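Local coordinates for protein octaprenyl Pyrophosphate Synthase (Helicobacter pylori, PDB 3TC1) that probably condenses isopentenyl pyrophosphate units onto an allylic pyrophosphate primer, with magnesium, to build the forty-carbon chain of octaprenyl pyrophosphate, at residues 148-156 with 225-234; 198-206 with 269-279. All coordinates share one frame; numbering follows the deposited sequence.

Overall arrangement
Both contacts lie in the all-helical prenyl synthase fold, their centres about 13 Å apart and on the same side of the chain's centre. Contact 1 joins the loop 148-151 and the start of helix 152-177 to helix 227-233; contact 2 sets the end of helix 182-205 antiparallel to helix 268-286. Each is partly buried. Contact 1 mixes aromatic packing and water bridges with a salt bridge at its solvent-facing edge, whereas the interface of contact 2 is mainly aliphatic, and the magnesium site lies on another side of helix 182-205. Y155 of contact 1 meets D201 of contact 2 in a probable hydrogen bond, OH to OD2 2.5 Å, while Y229 packs on I205 and L231 on E271.

Contact 1 of 2, residues 148-156 with 225-234; sequences FNSDKQKYW and TTLPYLLLYE
Y155 lies across the start of helix 227-233, one ring face over L227 N, which is 3.4 Å from Y155 CZ. With its CG anti to the backbone N (chi1 169°), the ring points into the interface, where L230 CD1 comes within 3.5 Å of Y155 CG; its hydroxyl bonds to D201 of helix 182-205. The other branch of L230, CD2, nestles against S150 CA and N149 O, a carbonyl oxygen buried without a polar partner. N149 forms an Asx turn: its OD1 accepts from D151 N, while ND2 donates to D151 O and, through a water, reaches T225 O. D151 in turn N-caps helix 152-177, OD1 taking Q153 N. In this all-helical prenyl synthase fold the starts of two antiparallel helices meet here, directly and through the loop 148-151. Farther along, F148 CE2 sits 3.6 Å above one face of the Y233 ring, toward its rim, the planes inclined at 52°; S150 CB touches Y233 CE2. On the solvent side the K152 chain bends at chi3 (-67°) and runs past L230 CB, bringing NZ to the syn lone pair of E234 OE1 in a salt bridge of 3.2 Å. A second water links S150 O with E234 OE2.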
loop_
_atom_site.group_PDB
_atom_site.type_symbol
_atom_site.label_atom_id
_atom_site.label_comp_id
_atom_site.label_asym_id
_atom_site.label_seq_id
_atom_site.Cartn_x
_atom_site.Cartn_y
_atom_site.Cartn_z
ATOM N N PHE B 148 -0.200 24.550 13.597
ATOM C CA PHE B 148 -0.706 24.288 14.936
ATOM C C PHE B 148 -2.216 24.098 14.863
ATOM O O PHE B 148 -2.910 24.865 14.194
ATOM C CB PHE B 148 -0.385 25.456 15.872
ATOM C CG PHE B 148 -0.898 25.265 17.271
ATOM C CD1 PHE B 148 -0.168 24.531 18.200
ATOM C CD2 PHE B 148 -2.131 25.793 17.648
ATOM C CE1 PHE B 148 -0.662 24.326 19.487
ATOM C CE2 PHE B 148 -2.633 25.593 18.927
ATOM C CZ PHE B 148 -1.898 24.858 19.849
ATOM N N ASN B 149 -2.721 23.072 15.544
ATOM C CA ASN B 149 -4.156 22.797 15.551
ATOM C C ASN B 149 -4.765 22.877 16.949
ATOM O O ASN B 149 -4.274 22.240 17.879
ATOM C CB ASN B 149 -4.441 21.402 14.987
ATOM C CG ASN B 149 -5.873 20.973 15.230
ATOM O OD1 ASN B 149 -6.807 21.697 14.884
ATOM N ND2 ASN B 149 -6.058 19.798 15.835
ATOM N N SER B 150 -5.844 23.641 17.089
ATOM C CA SER B 150 -6.506 23.774 18.382
ATOM C C SER B 150 -7.882 23.105 18.379
ATOM O O SER B 150 -8.588 23.123 19.389
ATOM C CB SER B 150 -6.666 25.252 18.746
ATOM O OG SER B 150 -7.627 25.867 17.910
ATOM N N ASP B 151 -8.263 22.524 17.242
ATOM C CA ASP B 151 -9.561 21.858 17.122
ATOM C C ASP B 151 -9.422 20.418 17.599
ATOM O O ASP B 151 -8.884 19.570 16.885
ATOM C CB ASP B 151 -10.039 21.866 15.665
ATOM C CG ASP B 151 -11.466 21.338 15.509
ATOM O OD1 ASP B 151 -11.940 20.586 16.389
ATOM O OD2 ASP B 151 -12.111 21.668 14.493
ATOM N N LYS B 152 -9.905 20.144 18.807
ATOM C CA LYS B 152 -9.810 18.800 19.362
ATOM C C LYS B 152 -10.568 17.751 18.555
ATOM O O LYS B 152 -10.192 16.583 18.559
ATOM C CB LYS B 152 -10.305 18.776 20.814
ATOM C CG LYS B 152 -9.299 19.319 21.815
ATOM C CD LYS B 152 -9.703 19.028 23.257
ATOM C CE LYS B 152 -10.954 19.786 23.659
ATOM N NZ LYS B 152 -11.214 19.673 25.126
ATOM N N GLN B 153 -11.628 18.155 17.866
ATOM C CA GLN B 153 -12.401 17.188 17.090
ATOM C C GLN B 153 -11.585 16.580 15.953
ATOM O O GLN B 153 -11.772 15.416 15.604
ATOM C CB GLN B 153 -13.678 17.829 16.540
ATOM C CG GLN B 153 -14.613 18.360 17.623
ATOM C CD GLN B 153 -14.869 17.353 18.739
ATOM O OE1 GLN B 153 -14.744 17.678 19.924
ATOM N NE2 GLN B 153 -15.232 16.129 18.368
ATOM N N LYS B 154 -10.671 17.359 15.384
ATOM C CA LYS B 154 -9.840 16.850 14.294
ATOM C C LYS B 154 -8.874 15.818 14.846
ATOM O O LYS B 154 -8.586 14.814 14.200
ATOM C CB LYS B 154 -9.067 17.991 13.630
ATOM C CG LYS B 154 -9.961 19.047 13.000
ATOM C CD LYS B 154 -9.136 20.113 12.293
ATOM C CE LYS B 154 -10.024 21.233 11.772
ATOM N NZ LYS B 154 -9.222 22.326 11.156
ATOM N N TYR B 155 -8.379 16.080 16.054
ATOM C CA TYR B 155 -7.454 15.188 16.738
ATOM C C TYR B 155 -8.133 13.845 16.994
ATOM O O TYR B 155 -7.571 12.785 16.701
ATOM C CB TYR B 155 -7.024 15.819 18.074
ATOM C CG TYR B 155 -6.272 14.888 18.995
ATOM C CD1 TYR B 155 -4.943 14.556 18.753
ATOM C CD2 TYR B 155 -6.902 14.326 20.104
ATOM C CE1 TYR B 155 -4.254 13.684 19.597
ATOM C CE2 TYR B 155 -6.228 13.451 20.952
ATOM C CZ TYR B 155 -4.909 13.136 20.694
ATOM O OH TYR B 155 -4.247 12.263 21.525
ATOM N N TRP B 156 -9.342 13.896 17.544
ATOM C CA TRP B 156 -10.101 12.680 17.844
ATOM C C TRP B 156 -10.376 11.857 16.589
ATOM O O TRP B 156 -10.335 10.631 16.623
ATOM C CB TRP B 156 -11.418 13.041 18.532
ATOM C CG TRP B 156 -11.235 13.580 19.923
ATOM C CD1 TRP B 156 -11.776 14.726 20.439
ATOM C CD2 TRP B 156 -10.471 12.985 20.976
ATOM N NE1 TRP B 156 -11.394 14.879 21.751
ATOM C CE2 TRP B 156 -10.593 13.825 22.106
ATOM C CE3 TRP B 156 -9.696 11.820 21.077
ATOM C CZ2 TRP B 156 -9.967 13.539 23.323
ATOM C CZ3 TRP B 156 -9.074 11.534 22.290
ATOM C CH2 TRP B 156 -9.214 12.395 23.398
ATOM N N THR B 225 -0.203 18.112 17.062
ATOM C CA THR B 225 -0.704 18.759 18.270
ATOM C C THR B 225 -1.563 17.734 19.010
ATOM O O THR B 225 -2.779 17.670 18.819
ATOM C CB THR B 225 -1.558 20.003 17.950
ATOM O OG1 THR B 225 -0.834 20.871 17.066
ATOM C CG2 THR B 225 -1.868 20.768 19.233
ATOM N N THR B 226 -0.912 16.932 19.849
ATOM C CA THR B 226 -1.578 15.876 20.605
ATOM C C THR B 226 -2.409 16.404 21.774
ATOM O O THR B 226 -2.344 17.587 22.105
ATOM C CB THR B 226 -0.547 14.847 21.117
ATOM O OG1 THR B 226 0.420 15.503 21.945
ATOM C CG2 THR B 226 0.188 14.209 19.937
ATOM N N LEU B 227 -3.182 15.518 22.400
ATOM C CA LEU B 227 -4.054 15.915 23.509
ATOM C C LEU B 227 -3.400 16.808 24.569
ATOM O O LEU B 227 -3.967 17.823 24.956
ATOM C CB LEU B 227 -4.673 14.675 24.175
ATOM C CG LEU B 227 -5.829 14.977 25.142
ATOM C CD1 LEU B 227 -6.872 15.849 24.445
ATOM C CD2 LEU B 227 -6.455 13.674 25.628
ATOM N N PRO B 228 -2.204 16.437 25.065
ATOM C CA PRO B 228 -1.572 17.291 26.075
ATOM C C PRO B 228 -1.474 18.749 25.618
ATOM O O PRO B 228 -1.757 19.668 26.380
ATOM C CB PRO B 228 -0.194 16.655 26.247
ATOM C CG PRO B 228 -0.465 15.203 25.990
ATOM C CD PRO B 228 -1.383 15.247 24.792
ATOM N N TYR B 229 -1.070 18.951 24.366
ATOM C CA TYR B 229 -0.919 20.295 23.810
ATOM C C TYR B 229 -2.263 20.982 23.623
ATOM O O TYR B 229 -2.382 22.193 23.811
ATOM C CB TYR B 229 -0.162 20.215 22.478
ATOM C CG TYR B 229 1.281 19.796 22.660
ATOM C CD1 TYR B 229 2.271 20.738 22.957
ATOM C CD2 TYR B 229 1.651 18.453 22.585
ATOM C CE1 TYR B 229 3.594 20.351 23.175
ATOM C CE2 TYR B 229 2.975 18.055 22.805
ATOM C CZ TYR B 229 3.937 19.009 23.098
ATOM O OH TYR B 229 5.243 18.620 23.301
ATOM N N LEU B 230 -3.276 20.204 23.250
ATOM C CA LEU B 230 -4.617 20.742 23.066
ATOM C C LEU B 230 -5.183 21.213 24.409
ATOM O O LEU B 230 -5.703 22.322 24.521
ATOM C CB LEU B 230 -5.526 19.668 22.459
ATOM C CG LEU B 230 -5.180 19.344 21.000
ATOM C CD1 LEU B 230 -5.744 17.991 20.598
ATOM C CD2 LEU B 230 -5.725 20.471 20.115
ATOM N N LEU B 231 -5.078 20.362 25.424
ATOM C CA LEU B 231 -5.581 20.706 26.755
ATOM C C LEU B 231 -4.801 21.882 27.344
ATOM O O LEU B 231 -5.375 22.755 27.995
ATOM C CB LEU B 231 -5.494 19.488 27.682
ATOM C CG LEU B 231 -6.379 18.292 27.302
ATOM C CD1 LEU B 231 -6.155 17.148 28.275
ATOM C CD2 LEU B 231 -7.845 18.719 27.311
ATOM N N LEU B 232 -3.491 21.903 27.116
ATOM C CA LEU B 232 -2.656 22.997 27.614
ATOM C C LEU B 232 -3.066 24.312 26.961
ATOM O O LEU B 232 -3.267 25.318 27.637
ATOM C CB LEU B 232 -1.171 22.736 27.312
ATOM C CG LEU B 232 -0.237 23.885 27.733
ATOM C CD1 LEU B 232 -0.305 24.070 29.255
ATOM C CD2 LEU B 232 1.191 23.591 27.299
ATOM N N TYR B 233 -3.189 24.294 25.638
ATOM C CA TYR B 233 -3.562 25.481 24.871
ATOM C C TYR B 233 -4.842 26.145 25.382
ATOM O O TYR B 233 -4.959 27.370 25.386
ATOM C CB TYR B 233 -3.747 25.119 23.394
ATOM C CG TYR B 233 -4.079 26.311 22.532
ATOM C CD1 TYR B 233 -3.091 27.223 22.161
ATOM C CD2 TYR B 233 -5.388 26.554 22.120
ATOM C CE1 TYR B 233 -3.398 28.347 21.404
ATOM C CE2 TYR B 233 -5.706 27.676 21.364
ATOM C CZ TYR B 233 -4.705 28.564 21.009
ATOM O OH TYR B 233 -5.007 29.665 20.248
ATOM N N GLU B 234 -5.808 25.326 25.782
ATOM C CA GLU B 234 -7.084 25.817 26.297
ATOM C C GLU B 234 -6.969 26.533 27.652
ATOM O O GLU B 234 -7.886 27.255 28.051
ATOM C CB GLU B 234 -8.067 24.647 26.424
ATOM C CG GLU B 234 -8.650 24.183 25.097
ATOM C CD GLU B 234 -9.177 22.758 25.148
ATOM O OE1 GLU B 234 -9.727 22.356 26.195
ATOM O OE2 GLU B 234 -9.050 22.043 24.131
HETATM O O HOH W 1 -4.291 17.851 16.494
HETATM O O HOH W 2 -7.709 23.602 21.946
#

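Contact 2 of 2, residues 198-206 with 269-279; sequences IIDDLLDIT and IEETLKTAQVY. With MG (magnesium ion), chain D.
I198 plugs helix 268-286 as a knob into the hole formed by T272, T275, A276 and Y279. Its two branches divide the work: CG2, anti to the backbone N, rests 3.8 Å from A276 CB and against T272, while the extended CG1 arm (chi2 170°) carries CD1 to the Y279 ring, 3.7 Å from CE2. The small methyl of A276 also receives I199, whose CD1 touches both A276 CB and L273 CD1.

The aliphatic packing continues toward the end of helix 182-205. L202 and T272 run alongside each other, pointing opposite ways, with L202 CD1 3.8 Å from T272 CG2. I269 then brings its CD1 to 3.6 Å from I205 CD1, and meets T206 tip to tip. The axes of segments 198-205 and 269-279 come within 9.6 Å and cross at -161°, nearly antiparallel.

The threonine hydroxyls of helix 268-286 bond back to their own helix. T275 OG1 donates to E271 O, which takes T275 N from the opposite face of its plane; T272 OG1 bonds to I268 O. Outside the helix, E271 forms a salt bridge with K235.

Metal binding occupies a different side of helix 182-205. D200 OD2 binds magnesium at 2.2 Å, and five waters complete six ligands. Two of these waters donate to D200 OD1 and D201 OD1, so D201 acts in the second shell; Q197 donates to D201 OD1. D200, D201 and D204 form the DDxxD sequence, matching the second aspartate-rich motif of trans-prenyl synthases, which as in relatives probably holds one of the magnesium ions that bind the allylic pyrophosphate. The helix thus presents a metal-binding side and an aliphatic side packed on helix 268-286, an arrangement of the all-helical prenyl synthase fold.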
loop_
_atom_site.group_PDB
_atom_site.type_symbol
_atom_site.label_atom_id
_atom_site.label_comp_id
_atom_site.label_asym_id
_atom_site.label_seq_id
_atom_site.Cartn_x
_atom_site.Cartn_y
_atom_site.Cartn_z
ATOM N N ILE B 198 -3.965 7.587 23.503
ATOM C CA ILE B 198 -3.871 8.757 24.372
ATOM C C ILE B 198 -2.654 8.571 25.287
ATOM O O ILE B 198 -1.855 9.494 25.468
ATOM C CB ILE B 198 -5.159 8.935 25.213
ATOM C CG1 ILE B 198 -6.318 9.341 24.296
ATOM C CG2 ILE B 198 -4.962 10.023 26.273
ATOM C CD1 ILE B 198 -7.681 9.302 24.975
ATOM N N ILE B 199 -2.503 7.365 25.835
ATOM C CA ILE B 199 -1.375 7.060 26.711
ATOM C C ILE B 199 -0.072 7.126 25.916
ATOM O O ILE B 199 0.977 7.523 26.436
ATOM C CB ILE B 199 -1.509 5.649 27.346
ATOM C CG1 ILE B 199 -2.694 5.623 28.315
ATOM C CG2 ILE B 199 -0.214 5.260 28.051
ATOM C CD1 ILE B 199 -2.609 6.648 29.437
ATOM N N ASP B 200 -0.135 6.734 24.651
ATOM C CA ASP B 200 1.057 6.779 23.823
ATOM C C ASP B 200 1.463 8.234 23.610
ATOM O O ASP B 200 2.643 8.576 23.688
ATOM C CB ASP B 200 0.815 6.119 22.476
ATOM C CG ASP B 200 2.034 6.167 21.600
ATOM O OD1 ASP B 200 2.996 5.416 21.877
ATOM O OD2 ASP B 200 2.031 6.971 20.649
ATOM N N ASP B 201 0.483 9.093 23.348
ATOM C CA ASP B 201 0.776 10.511 23.154
ATOM C C ASP B 201 1.289 11.089 24.471
ATOM O O ASP B 201 2.146 11.973 24.488
ATOM C CB ASP B 201 -0.482 11.270 22.716
ATOM C CG ASP B 201 -0.888 10.958 21.282
ATOM O OD1 ASP B 201 -0.132 10.234 20.593
ATOM O OD2 ASP B 201 -1.957 11.448 20.840
ATOM N N LEU B 202 0.764 10.576 25.579
ATOM C CA LEU B 202 1.173 11.049 26.892
ATOM C C LEU B 202 2.636 10.676 27.150
ATOM O O LEU B 202 3.427 11.506 27.601
ATOM C CB LEU B 202 0.258 10.450 27.966
ATOM C CG LEU B 202 0.447 10.936 29.405
ATOM C CD1 LEU B 202 0.341 12.451 29.456
ATOM C CD2 LEU B 202 -0.608 10.298 30.302
ATOM N N LEU B 203 2.996 9.432 26.840
ATOM C CA LEU B 203 4.357 8.946 27.035
ATOM C C LEU B 203 5.405 9.658 26.180
ATOM O O LEU B 203 6.609 9.492 26.394
ATOM C CB LEU B 203 4.414 7.437 26.794
ATOM C CG LEU B 203 3.715 6.620 27.886
ATOM C CD1 LEU B 203 3.716 5.141 27.519
ATOM C CD2 LEU B 203 4.428 6.854 29.217
ATOM N N ASP B 204 4.957 10.456 25.217
ATOM C CA ASP B 204 5.890 11.191 24.378
ATOM C C ASP B 204 6.396 12.409 25.127
ATOM O O ASP B 204 7.495 12.905 24.865
ATOM C CB ASP B 204 5.217 11.679 23.094
ATOM C CG ASP B 204 6.179 12.450 22.186
ATOM O OD1 ASP B 204 7.161 11.852 21.698
ATOM O OD2 ASP B 204 5.960 13.656 21.957
ATOM N N ILE B 205 5.594 12.891 26.069
ATOM C CA ILE B 205 5.974 14.092 26.802
ATOM C C ILE B 205 6.119 13.966 28.305
ATOM O O ILE B 205 6.309 14.963 28.996
ATOM C CB ILE B 205 4.994 15.243 26.483
ATOM C CG1 ILE B 205 3.543 14.795 26.711
ATOM C CG2 ILE B 205 5.187 15.687 25.046
ATOM C CD1 ILE B 205 3.096 14.821 28.160
ATOM N N THR B 206 6.033 12.752 28.823
ATOM C CA THR B 206 6.180 12.595 30.250
ATOM C C THR B 206 6.806 11.263 30.591
ATOM O O THR B 206 6.587 10.250 29.923
ATOM C CB THR B 206 4.834 12.765 30.992
ATOM O OG1 THR B 206 5.093 13.065 32.371
ATOM C CG2 THR B 206 3.988 11.496 30.891
ATOM N N ILE B 269 -0.906 16.658 32.740
ATOM C CA ILE B 269 -0.611 15.234 32.766
ATOM C C ILE B 269 -1.774 14.445 33.365
ATOM O O ILE B 269 -2.226 13.454 32.785
ATOM C CB ILE B 269 0.680 14.928 33.565
ATOM C CG1 ILE B 269 1.848 15.758 33.025
ATOM C CG2 ILE B 269 0.990 13.436 33.498
ATOM C CD1 ILE B 269 2.157 15.545 31.562
ATOM N N GLU B 270 -2.265 14.883 34.519
ATOM C CA GLU B 270 -3.378 14.184 35.149
ATOM C C GLU B 270 -4.648 14.333 34.315
ATOM O O GLU B 270 -5.437 13.399 34.212
ATOM C CB GLU B 270 -3.624 14.706 36.572
ATOM C CG GLU B 270 -4.916 14.189 37.217
ATOM C CD GLU B 270 -4.858 12.724 37.631
ATOM O OE1 GLU B 270 -4.460 11.873 36.805
ATOM O OE2 GLU B 270 -5.225 12.425 38.789
ATOM N N GLU B 271 -4.843 15.502 33.713
ATOM C CA GLU B 271 -6.032 15.731 32.902
ATOM C C GLU B 271 -6.041 14.798 31.690
ATOM O O GLU B 271 -7.087 14.257 31.317
ATOM C CB GLU B 271 -6.106 17.200 32.451
ATOM C CG GLU B 271 -7.362 17.541 31.648
ATOM C CD GLU B 271 -7.485 19.023 31.313
ATOM O OE1 GLU B 271 -6.446 19.708 31.206
ATOM O OE2 GLU B 271 -8.626 19.501 31.134
ATOM N N THR B 272 -4.872 14.599 31.088
ATOM C CA THR B 272 -4.744 13.725 29.928
ATOM C C THR B 272 -4.994 12.281 30.349
ATOM O O THR B 272 -5.726 11.534 29.686
ATOM C CB THR B 272 -3.326 13.830 29.306
ATOM O OG1 THR B 272 -3.095 15.170 28.852
ATOM C CG2 THR B 272 -3.181 12.877 28.120
ATOM N N LEU B 273 -4.386 11.896 31.462
ATOM C CA LEU B 273 -4.524 10.545 31.981
ATOM C C LEU B 273 -5.983 10.192 32.257
ATOM O O LEU B 273 -6.432 9.094 31.928
ATOM C CB LEU B 273 -3.687 10.392 33.255
ATOM C CG LEU B 273 -3.683 9.027 33.944
ATOM C CD1 LEU B 273 -3.292 7.941 32.950
ATOM C CD2 LEU B 273 -2.709 9.061 35.118
ATOM N N LYS B 274 -6.719 11.121 32.859
ATOM C CA LYS B 274 -8.128 10.891 33.163
ATOM C C LYS B 274 -8.964 10.697 31.898
ATOM O O LYS B 274 -9.931 9.936 31.894
ATOM C CB LYS B 274 -8.695 12.052 33.982
ATOM C CG LYS B 274 -8.148 12.132 35.400
ATOM C CD LYS B 274 -8.833 13.236 36.189
ATOM C CE LYS B 274 -8.295 13.326 37.610
ATOM N NZ LYS B 274 -8.561 12.082 38.386
ATOM N N THR B 275 -8.599 11.381 30.821
ATOM C CA THR B 275 -9.346 11.236 29.575
ATOM C C THR B 275 -9.204 9.793 29.093
ATOM O O THR B 275 -10.168 9.190 28.622
ATOM C CB THR B 275 -8.819 12.209 28.497
ATOM O OG1 THR B 275 -8.829 13.542 29.021
ATOM C CG2 THR B 275 -9.692 12.155 27.251
ATOM N N ALA B 276 -8.001 9.240 29.233
ATOM C CA ALA B 276 -7.731 7.863 28.829
ATOM C C ALA B 276 -8.443 6.863 29.734
ATOM O O ALA B 276 -8.937 5.839 29.263
ATOM C CB ALA B 276 -6.227 7.590 28.846
ATOM N N GLN B 277 -8.484 7.155 31.036
ATOM C CA GLN B 277 -9.140 6.269 31.995
ATOM C C GLN B 277 -10.624 6.091 31.676
ATOM O O GLN B 277 -11.201 5.040 31.954
ATOM C CB GLN B 277 -8.968 6.801 33.425
ATOM C CG GLN B 277 -7.511 6.836 33.887
ATOM C CD GLN B 277 -7.345 7.342 35.314
ATOM O OE1 GLN B 277 -7.909 8.368 35.691
ATOM N NE2 GLN B 277 -6.555 6.627 36.107
ATOM N N VAL B 278 -11.244 7.116 31.099
ATOM C CA VAL B 278 -12.653 7.018 30.734
ATOM C C VAL B 278 -12.790 5.879 29.729
ATOM O O VAL B 278 -13.647 5.010 29.866
ATOM C CB VAL B 278 -13.172 8.321 30.079
ATOM C CG1 VAL B 278 -14.581 8.108 29.543
ATOM C CG2 VAL B 278 -13.164 9.456 31.094
ATOM N N TYR B 279 -11.928 5.884 28.720
ATOM C CA TYR B 279 -11.956 4.839 27.705
ATOM C C TYR B 279 -11.593 3.479 28.283
ATOM O O TYR B 279 -12.175 2.465 27.911
ATOM C CB TYR B 279 -10.998 5.192 26.570
ATOM C CG TYR B 279 -11.488 6.344 25.736
ATOM C CD1 TYR B 279 -12.628 6.214 24.941
ATOM C CD2 TYR B 279 -10.822 7.566 25.742
ATOM C CE1 TYR B 279 -13.092 7.275 24.172
ATOM C CE2 TYR B 279 -11.280 8.640 24.976
ATOM C CZ TYR B 279 -12.417 8.483 24.194
ATOM O OH TYR B 279 -12.885 9.533 23.442
HETATM MG MG MG D . 3.779 8.185 19.956
HETATM O O HOH W 3 4.622 8.329 22.294
HETATM O O HOH W 4 5.255 6.441 19.781
HETATM O O HOH W 5 2.477 10.020 20.125
HETATM O O HOH W 6 5.359 9.696 19.081
HETATM O O HOH W 7 2.612 7.922 17.754
#